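Local coordinates for fructooligosaccharide ABC transporter substrate-binding protein FusA (Streptococcus pneumoniae, PDB 5G62) that binds short- and long-chain fructooligosaccharides, preferring tetrasaccharides and larger, for import by the FusABC-MsmK ABC transporter, at residues A[272-277]-A[369-374]; A[122-127]-A[385-390]. The protein carries 2 engineered substitutions. All blocks are in the same frame, centred on the assembly; numbering follows the deposited sequence. Where two conformers were deposited one is given.

Contact 1. Residues A[272-277]-A[369-374]; sequences KNNVTG and TAPAEL. With FRU (beta-D-fructofuranose), chain C.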
ATOM      1  N   LYS A 272      13.438  -3.659  -3.654  1.00 24.17           N
ATOM      2  CA  LYS A 272      14.777  -3.756  -3.040  1.00 24.01           C
ATOM      3  C   LYS A 272      15.607  -2.471  -3.158  1.00 25.02           C
ATOM      4  O   LYS A 272      16.490  -2.218  -2.330  1.00 23.98           O
ATOM      5  CB  LYS A 272      15.571  -4.908  -3.676  1.00 25.51           C
ATOM      6  CG  LYS A 272      16.012  -4.682  -5.103  1.00 26.05           C
ATOM      7  CD  LYS A 272      16.752  -5.868  -5.742  1.00 27.18           C
ATOM      8  CE  LYS A 272      17.489  -5.420  -7.025  1.00 28.95           C
ATOM      9  NZ  LYS A 272      18.173  -6.518  -7.733  1.00 32.73           N
ATOM     10  N   ASN A 273      15.364  -1.662  -4.198  1.00 25.19           N
ATOM     11  CA  ASN A 273      16.180  -0.473  -4.438  1.00 25.89           C
ATOM     12  C   ASN A 273      16.004   0.569  -3.341  1.00 25.01           C
ATOM     13  O   ASN A 273      16.879   1.409  -3.151  1.00 27.14           O
ATOM     14  CB  ASN A 273      15.841   0.125  -5.822  1.00 29.83           C
ATOM     15  CG  ASN A 273      16.384  -0.726  -6.994  1.00 31.68           C
ATOM     16  OD1 ASN A 273      17.536  -0.626  -7.332  1.00 38.51           O
ATOM     17  ND2 ASN A 273      15.540  -1.506  -7.623  1.00 32.13           N
ATOM     18  N   ASN A 274      14.908   0.518  -2.599  1.00 24.01           N
ATOM     19  CA  ASN A 274      14.728   1.377  -1.437  1.00 24.22           C
ATOM     20  C   ASN A 274      15.458   0.885  -0.191  1.00 24.30           C
ATOM     21  O   ASN A 274      15.589   1.653   0.747  1.00 25.36           O
ATOM     22  CB  ASN A 274      13.231   1.524  -1.121  1.00 24.47           C
ATOM     23  CG  ASN A 274      12.461   2.167  -2.253  1.00 25.20           C
ATOM     24  OD1 ASN A 274      12.955   3.105  -2.873  1.00 24.67           O
ATOM     25  ND2 ASN A 274      11.275   1.645  -2.551  1.00 25.85           N
ATOM     26  N   VAL A 275      15.920  -0.362  -0.147  1.00 23.13           N
ATOM     27  CA  VAL A 275      16.419  -0.945   1.098  1.00 23.98           C
ATOM     28  C   VAL A 275      17.876  -1.376   0.951  1.00 24.57           C
ATOM     29  O   VAL A 275      18.735  -0.868   1.661  1.00 25.04           O
ATOM     30  CB  VAL A 275      15.552  -2.132   1.572  1.00 23.49           C
ATOM     31  CG1 VAL A 275      16.132  -2.759   2.888  1.00 24.99           C
ATOM     32  CG2 VAL A 275      14.092  -1.707   1.794  1.00 25.41           C
ATOM     33  N   THR A 276      18.168  -2.327   0.067  1.00 26.51           N
ATOM     34  CA  THR A 276      19.548  -2.770  -0.129  1.00 28.11           C
ATOM     35  C   THR A 276      20.256  -2.096  -1.308  1.00 29.44           C
ATOM     36  O   THR A 276      21.448  -2.316  -1.487  1.00 28.89           O
ATOM     37  CB  THR A 276      19.619  -4.309  -0.288  1.00 26.11           C
ATOM     38  OG1 THR A 276      18.690  -4.761  -1.268  1.00 24.57           O
ATOM     39  CG2 THR A 276      19.338  -4.987   1.034  1.00 27.05           C
ATOM     40  N   GLY A 277      19.555  -1.312  -2.119  1.00 31.33           N
ATOM     41  CA  GLY A 277      20.172  -0.446  -3.120  1.00 33.34           C
ATOM     42  C   GLY A 277      20.073  -1.012  -4.527  1.00 33.52           C
ATOM     43  O   GLY A 277      19.461  -2.062  -4.771  1.00 30.31           O
ATOM     44  N   THR A 369      19.745   6.471  -6.996  1.00 34.80           N
ATOM     45  CA  THR A 369      18.933   7.062  -5.951  1.00 32.92           C
ATOM     46  C   THR A 369      17.747   6.153  -5.689  1.00 31.19           C
ATOM     47  O   THR A 369      17.163   5.614  -6.624  1.00 31.77           O
ATOM     48  CB  THR A 369      18.450   8.440  -6.371  1.00 33.10           C
ATOM     49  OG1 THR A 369      19.575   9.276  -6.603  1.00 33.58           O
ATOM     50  CG2 THR A 369      17.583   9.062  -5.301  1.00 35.19           C
ATOM     51  N   ALA A 370      17.391   5.985  -4.422  1.00 28.37           N
ATOM     52  CA  ALA A 370      16.227   5.176  -4.069  1.00 27.58           C
ATOM     53  C   ALA A 370      14.958   5.788  -4.678  1.00 27.13           C
ATOM     54  O   ALA A 370      14.689   6.973  -4.461  1.00 27.65           O
ATOM     55  CB  ALA A 370      16.084   5.083  -2.544  1.00 26.42           C
ATOM     56  N   PRO A 371      14.149   5.023  -5.418  1.00 24.84           N
ATOM     57  CA  PRO A 371      12.951   5.628  -6.037  1.00 24.57           C
ATOM     58  C   PRO A 371      12.003   6.264  -5.021  1.00 25.58           C
ATOM     59  O   PRO A 371      11.473   7.346  -5.285  1.00 24.39           O
ATOM     60  CB  PRO A 371      12.306   4.460  -6.783  1.00 24.56           C
ATOM     61  CG  PRO A 371      12.946   3.190  -6.196  1.00 23.95           C
ATOM     62  CD  PRO A 371      14.288   3.589  -5.719  1.00 24.98           C
ATOM     63  N   ALA A 372      11.814   5.666  -3.842  1.00 23.54           N
ATOM     64  CA  ALA A 372      10.876   6.252  -2.902  1.00 25.09           C
ATOM     65  C   ALA A 372      11.413   7.540  -2.266  1.00 26.54           C
ATOM     66  O   ALA A 372      10.625   8.404  -1.892  1.00 25.40           O
ATOM     67  CB  ALA A 372      10.484   5.241  -1.821  1.00 24.02           C
ATOM     68  N   GLU A 373      12.735   7.688  -2.152  1.00 27.45           N
ATOM     69  CA  GLU A 373      13.332   8.859  -1.517  1.00 29.42           C
ATOM     70  C   GLU A 373      13.105  10.126  -2.351  1.00 29.10           C
ATOM     71  O   GLU A 373      12.559  11.118  -1.865  1.00 27.11           O
ATOM     72  CB  GLU A 373      14.823   8.608  -1.314  1.00 32.62           C
ATOM     73  CG  GLU A 373      15.656   9.800  -0.855  1.00 40.56           C
ATOM     74  CD  GLU A 373      17.145   9.439  -0.754  1.00 44.93           C
ATOM     75  OE1 GLU A 373      17.468   8.361  -0.199  1.00 46.30           O
ATOM     76  OE2 GLU A 373      17.981  10.203  -1.278  1.00 45.06           O
ATOM     77  N   LEU A 374      13.512  10.096  -3.613  1.00 27.09           N
ATOM     78  CA  LEU A 374      13.278  11.265  -4.463  1.00 28.14           C
ATOM     79  C   LEU A 374      11.785  11.501  -4.688  1.00 25.71           C
ATOM     80  O   LEU A 374      11.352  12.646  -4.700  1.00 25.55           O
ATOM     81  CB  LEU A 374      14.007  11.125  -5.791  1.00 28.55           C
ATOM     82  CG  LEU A 374      13.912  12.331  -6.744  1.00 29.19           C
ATOM     83  CD1 LEU A 374      14.375  13.672  -6.099  1.00 30.81           C
ATOM     84  CD2 LEU A 374      14.709  12.024  -7.997  1.00 29.99           C
TER
HETATM   85  C1  FRU C   4       4.497   2.310  -4.823  1.00 38.18           C
HETATM   86  C2  FRU C   4       5.573   3.044  -4.024  1.00 36.64           C
HETATM   87  C3  FRU C   4       6.958   3.162  -4.816  1.00 35.34           C
HETATM   88  C4  FRU C   4       7.966   3.172  -3.692  1.00 36.01           C
HETATM   89  C5  FRU C   4       7.466   2.231  -2.919  1.00 40.68           C
HETATM   90  C6  FRU C   4       7.898   2.463  -1.480  1.00 42.03           C
HETATM   91  O1  FRU C   4       4.114   3.100  -5.975  1.00 32.43           O
HETATM   92  O3  FRU C   4       7.009   4.323  -5.524  1.00 34.60           O
HETATM   93  O4  FRU C   4       9.294   2.962  -4.064  1.00 33.22           O
HETATM   94  O5  FRU C   4       5.864   2.326  -3.026  1.00 36.29           O
HETATM   95  O6  FRU C   4       7.137   1.604  -0.726  1.00 48.15           O
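Asn274 reaches from the loop after strand 264-269 to the first turn of helix 371-378, and its amide divides its two ends between protein and sugar. Asn274 OD1 accepts the backbone N-H of Ala372 (Ala372 N to Asn274 OD1 3.0 Å), nearly straight at 167°, with the donor tilted 30° from the carbonyl plane. Ala370 occupies the N-cap position, so this N-H belongs to the helix start, where no earlier turn supplies a carbonyl. Asn274 ND2 donates to O4 of the chain C fructose, 2.8 Å away. A first torsion of -61° puts CG beside the backbone N of Asn274, from where the amide spans both partners; fixing OD1 also fixes which way ND2 faces. Packing is tight around that oxygen: Pro371 CD lies 3.2 Å from Asn274 OD1, with CG almost as near, and Ala372 CB is 3.4 Å from both Asn274 OD1 and fructose O4. The positive helix end would probably polarise the amide and strengthen ND2 as a donor. Toward the partly exposed side the fit is looser: Asn273 CB meets Pro371 CD at 3.8 Å, Ala370 CB merely approaches Asn273 O, and the Asn273 amide turns to Asp271 and Ser278 instead. Arg375, one turn further along the helix, also bonds the fructose, so loop and helix start together line part of the oligosaccharide pocket of a solute-binding protein.

Contact 2. Residues A[122-127]-A[385-390]; sequences IEELGD and AILDSY. With FRU (beta-D-fructofuranose), chain B.
Glu124 and Asp388 meet just beyond the paired ends of two parallel strands, 121-123 and 384-386, in a small three-stranded mixed sheet. Glu124 OE1 accepts the Asp388 backbone N-H on its anti side, N to OE1 2.8 Å and almost straight at 172°. OE2 of the same carboxylate turns to Lys102 in a salt bridge and to Tyr105 in a hydrogen bond, so both oxygens are gripped and the group is held against rotation. A water also donates to Glu124 OE1; its link to Asp388, which has two conformers, is doubtful. Behind this clasp the backbones pair: Ile386 N donates to Ile122 O (2.8 Å) and Glu124 N to Ile386 O (2.9 Å), the staggered bonds of a parallel pair. Strand pairing also sets the direction of Glu123, whose extended side chain, CG anti to the backbone N (chi1 -176°), delivers the carboxylate to the chain B fructose. There Glu123 OE1 accepts from fructose O1 at 2.7 Å and Glu123 OE2 from fructose O3 at 2.6 Å, a two-pronged grip on the substrate, and OE2 is steadied further by Asn339. Leu125 CD1 adds an apolar touch to the sugar. Ile386 lies on the Glu123 face, against Trp340 of helix 332-340. On the other face Ile122 CB packs on Ala385 CB at 4.0 Å, and Ile122 CG2 touches Leu387 CD2 at the same distance.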
ATOM      1  N   ILE A 122      -6.335   7.497  -8.911  1.00 22.01           N
ATOM      2  CA  ILE A 122      -6.492   6.452  -9.922  1.00 23.32           C
ATOM      3  C   ILE A 122      -5.130   6.248 -10.591  1.00 22.91           C
ATOM      4  O   ILE A 122      -4.483   7.219 -11.009  1.00 22.79           O
ATOM      5  CB  ILE A 122      -7.573   6.796 -10.976  1.00 24.90           C
ATOM      6  CG1 ILE A 122      -8.973   6.890 -10.343  1.00 25.40           C
ATOM      7  CG2 ILE A 122      -7.539   5.789 -12.139  1.00 25.99           C
ATOM      8  CD1 ILE A 122     -10.033   7.527 -11.244  1.00 25.95           C
ATOM      9  N   GLU A 123      -4.652   4.995 -10.604  1.00 21.27           N
ATOM     10  CA  GLU A 123      -3.357   4.673 -11.184  1.00 22.23           C
ATOM     11  C   GLU A 123      -3.469   3.294 -11.806  1.00 23.67           C
ATOM     12  O   GLU A 123      -3.558   2.289 -11.079  1.00 22.13           O
ATOM     13  CB  GLU A 123      -2.245   4.715 -10.138  1.00 23.41           C
ATOM     14  CG  GLU A 123      -0.853   4.498 -10.670  1.00 24.58           C
ATOM     15  CD  GLU A 123       0.157   4.270  -9.527  1.00 25.35           C
ATOM     16  OE1 GLU A 123       0.176   3.151  -8.945  1.00 25.21           O
ATOM     17  OE2 GLU A 123       0.882   5.227  -9.214  1.00 22.85           O
ATOM     18  N   GLU A 124      -3.473   3.245 -13.149  1.00 23.53           N
ATOM     19  CA  GLU A 124      -3.633   1.980 -13.858  1.00 23.58           C
ATOM     20  C   GLU A 124      -2.252   1.382 -14.118  1.00 24.56           C
ATOM     21  O   GLU A 124      -1.513   1.861 -14.982  1.00 24.93           O
ATOM     22  CB  GLU A 124      -4.457   2.187 -15.128  1.00 24.27           C
ATOM     23  CG  GLU A 124      -5.888   2.565 -14.780  1.00 25.12           C
ATOM     24  CD  GLU A 124      -6.850   2.595 -15.960  1.00 27.95           C
ATOM     25  OE1 GLU A 124      -6.413   2.650 -17.132  1.00 28.94           O
ATOM     26  OE2 GLU A 124      -8.059   2.532 -15.673  1.00 30.84           O
ATOM     27  N   LEU A 125      -1.878   0.370 -13.318  1.00 22.53           N
ATOM     28  CA  LEU A 125      -0.643  -0.386 -13.551  1.00 23.27           C
ATOM     29  C   LEU A 125      -0.924  -1.889 -13.446  1.00 24.16           C
ATOM     30  O   LEU A 125      -0.835  -2.464 -12.373  1.00 22.70           O
ATOM     31  CB  LEU A 125       0.449   0.060 -12.578  1.00 24.34           C
ATOM     32  CG  LEU A 125       1.155   1.401 -12.861  1.00 24.53           C
ATOM     33  CD1 LEU A 125       1.919   1.878 -11.633  1.00 26.52           C
ATOM     34  CD2 LEU A 125       2.045   1.364 -14.094  1.00 26.29           C
ATOM     35  N   GLY A 126      -1.196  -2.518 -14.577  1.00 27.58           N
ATOM     36  CA  GLY A 126      -1.590  -3.911 -14.655  1.00 29.68           C
ATOM     37  C   GLY A 126      -3.023  -4.120 -14.209  1.00 30.14           C
ATOM     38  O   GLY A 126      -3.622  -3.285 -13.543  1.00 30.73           O
ATOM     39  N   ASP A 127      -3.570  -5.274 -14.568  1.00 30.25           N
ATOM     40  CA  ASP A 127      -4.954  -5.617 -14.284  1.00 35.32           C
ATOM     41  C   ASP A 127      -5.089  -7.050 -13.775  1.00 30.54           C
ATOM     42  O   ASP A 127      -4.367  -7.953 -14.201  1.00 27.68           O
ATOM     43  CB  ASP A 127      -5.829  -5.462 -15.533  1.00 46.64           C
ATOM     44  CG  ASP A 127      -7.322  -5.372 -15.196  1.00 62.30           C
ATOM     45  OD1 ASP A 127      -7.682  -4.678 -14.206  1.00 62.27           O
ATOM     46  OD2 ASP A 127      -8.132  -6.001 -15.921  1.00 73.25           O
ATOM     47  N   ALA A 385      -5.403  11.259 -11.664  1.00 23.53           N
ATOM     48  CA  ALA A 385      -5.700  10.050 -12.426  1.00 24.88           C
ATOM     49  C   ALA A 385      -4.632   9.765 -13.466  1.00 25.00           C
ATOM     50  O   ALA A 385      -4.260  10.644 -14.252  1.00 23.97           O
ATOM     51  CB  ALA A 385      -7.067  10.134 -13.109  1.00 24.75           C
ATOM     52  N   ILE A 386      -4.198   8.505 -13.511  1.00 22.71           N
ATOM     53  CA  ILE A 386      -3.284   8.028 -14.525  1.00 25.64           C
ATOM     54  C   ILE A 386      -3.887   6.774 -15.145  1.00 27.59           C
ATOM     55  O   ILE A 386      -4.025   5.746 -14.473  1.00 24.81           O
ATOM     56  CB  ILE A 386      -1.883   7.755 -13.955  1.00 26.69           C
ATOM     57  CG1 ILE A 386      -1.420   9.063 -13.285  1.00 28.72           C
ATOM     58  CG2 ILE A 386      -0.921   7.270 -15.082  1.00 26.87           C
ATOM     59  CD1 ILE A 386      -0.085   9.029 -12.663  1.00 30.85           C
ATOM     60  N   LEU A 387      -4.257   6.865 -16.419  1.00 25.97           N
ATOM     61  CA  LEU A 387      -4.891   5.761 -17.119  1.00 26.89           C
ATOM     62  C   LEU A 387      -3.850   5.052 -17.961  1.00 28.56           C
ATOM     63  O   LEU A 387      -2.858   5.660 -18.375  1.00 26.39           O
ATOM     64  CB  LEU A 387      -6.045   6.238 -18.005  1.00 26.94           C
ATOM     65  CG  LEU A 387      -7.125   7.095 -17.327  1.00 27.58           C
ATOM     66  CD1 LEU A 387      -8.253   7.433 -18.294  1.00 29.81           C
ATOM     67  CD2 LEU A 387      -7.698   6.420 -16.096  1.00 27.45           C
ATOM     68  N   ASP A 388      -4.086   3.763 -18.223  1.00 30.05           N
ATOM     69  CA  ASP A 388      -3.087   3.050 -19.009  0.57 33.61           C
ATOM     70  C   ASP A 388      -2.995   3.580 -20.443  1.00 31.13           C
ATOM     71  O   ASP A 388      -1.965   3.386 -21.086  1.00 31.21           O
ATOM     72  CB  ASP A 388      -3.316   1.529 -18.973  0.57 38.53           C
ATOM     73  CG  ASP A 388      -4.659   1.107 -19.512  0.57 44.24           C
ATOM     74  OD1 ASP A 388      -5.206   1.783 -20.407  0.57 50.23           O
ATOM     75  OD2 ASP A 388      -5.173   0.072 -19.028  0.57 51.74           O
ATOM     76  N   SER A 389      -3.999   4.320 -20.924  1.00 30.27           N
ATOM     77  CA  SER A 389      -3.882   4.996 -22.213  1.00 29.90           C
ATOM     78  C   SER A 389      -2.882   6.153 -22.200  1.00 30.08           C
ATOM     79  O   SER A 389      -2.520   6.655 -23.269  1.00 29.71           O
ATOM     80  CB  SER A 389      -5.238   5.536 -22.642  1.00 30.58           C
ATOM     81  OG  SER A 389      -5.642   6.611 -21.819  1.00 31.21           O
ATOM     82  N   TYR A 390      -2.437   6.600 -21.028  1.00 28.30           N
ATOM     83  CA  TYR A 390      -1.498   7.717 -20.966  1.00 29.18           C
ATOM     84  C   TYR A 390      -0.074   7.308 -21.343  1.00 28.74           C
ATOM     85  O   TYR A 390       0.711   8.166 -21.740  1.00 27.92           O
ATOM     86  CB  TYR A 390      -1.447   8.318 -19.557  1.00 28.95           C
ATOM     87  CG  TYR A 390      -2.666   9.062 -19.079  1.00 27.11           C
ATOM     88  CD1 TYR A 390      -3.859   9.019 -19.781  1.00 29.29           C
ATOM     89  CD2 TYR A 390      -2.608   9.822 -17.931  1.00 26.32           C
ATOM     90  CE1 TYR A 390      -4.953   9.723 -19.344  1.00 27.85           C
ATOM     91  CE2 TYR A 390      -3.674  10.508 -17.490  1.00 25.87           C
ATOM     92  CZ  TYR A 390      -4.852  10.451 -18.186  1.00 27.13           C
ATOM     93  OH  TYR A 390      -5.941  11.143 -17.740  1.00 25.23           O
TER
HETATM   94  C1  FRU B   5       2.274   1.754  -6.822  1.00 33.95           C
HETATM   95  C2  FRU B   5       3.640   2.299  -7.115  1.00 38.35           C
HETATM   96  C3  FRU B   5       3.674   3.189  -8.439  1.00 37.40           C
HETATM   97  C4  FRU B   5       5.095   3.077  -8.839  1.00 38.48           C
HETATM   98  C5  FRU B   5       5.305   1.751  -8.675  1.00 33.74           C
HETATM   99  C6  FRU B   5       6.737   1.403  -8.432  1.00 37.25           C
HETATM  100  O1  FRU B   5       1.300   2.702  -6.572  1.00 33.61           O
HETATM  101  O3  FRU B   5       3.222   4.481  -8.228  1.00 66.81           O
HETATM  102  O4  FRU B   5       5.190   3.474 -10.166  1.00 34.49           O
HETATM  103  O5  FRU B   5       4.391   1.339  -7.429  1.00 31.91           O
HETATM  104  O6  FRU B   5       6.903   0.037  -8.244  1.00 35.33           O
HETATM  105  O   HOH W   1      -7.207   3.246 -19.966  1.00 58.91           O

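In the fold
The centres of contact 1 and contact 2 lie 23 Å apart and their nearest atoms about 11 Å, with the oligosaccharide reaching between them. Along the chain contact 1 is nested inside the loop closed by contact 2: 122-127, 272-277, 369-374, 385-390. Helix 371-378 leads on to strand 384-386, so one short stretch of chain serves both. Residues 272-277 follow strand 264-269 of one four-stranded sheet, whereas contact 2 sits in the three-stranded sheet with 305-306. In sequence, strands 121-123 and 305-306 each fall between strands of one larger sheet and strands of the other, as expected if the chain crosses between lobes there. Adjacent fructose units are thus held from different parts of the fold, with Arg375 bonding both sugars.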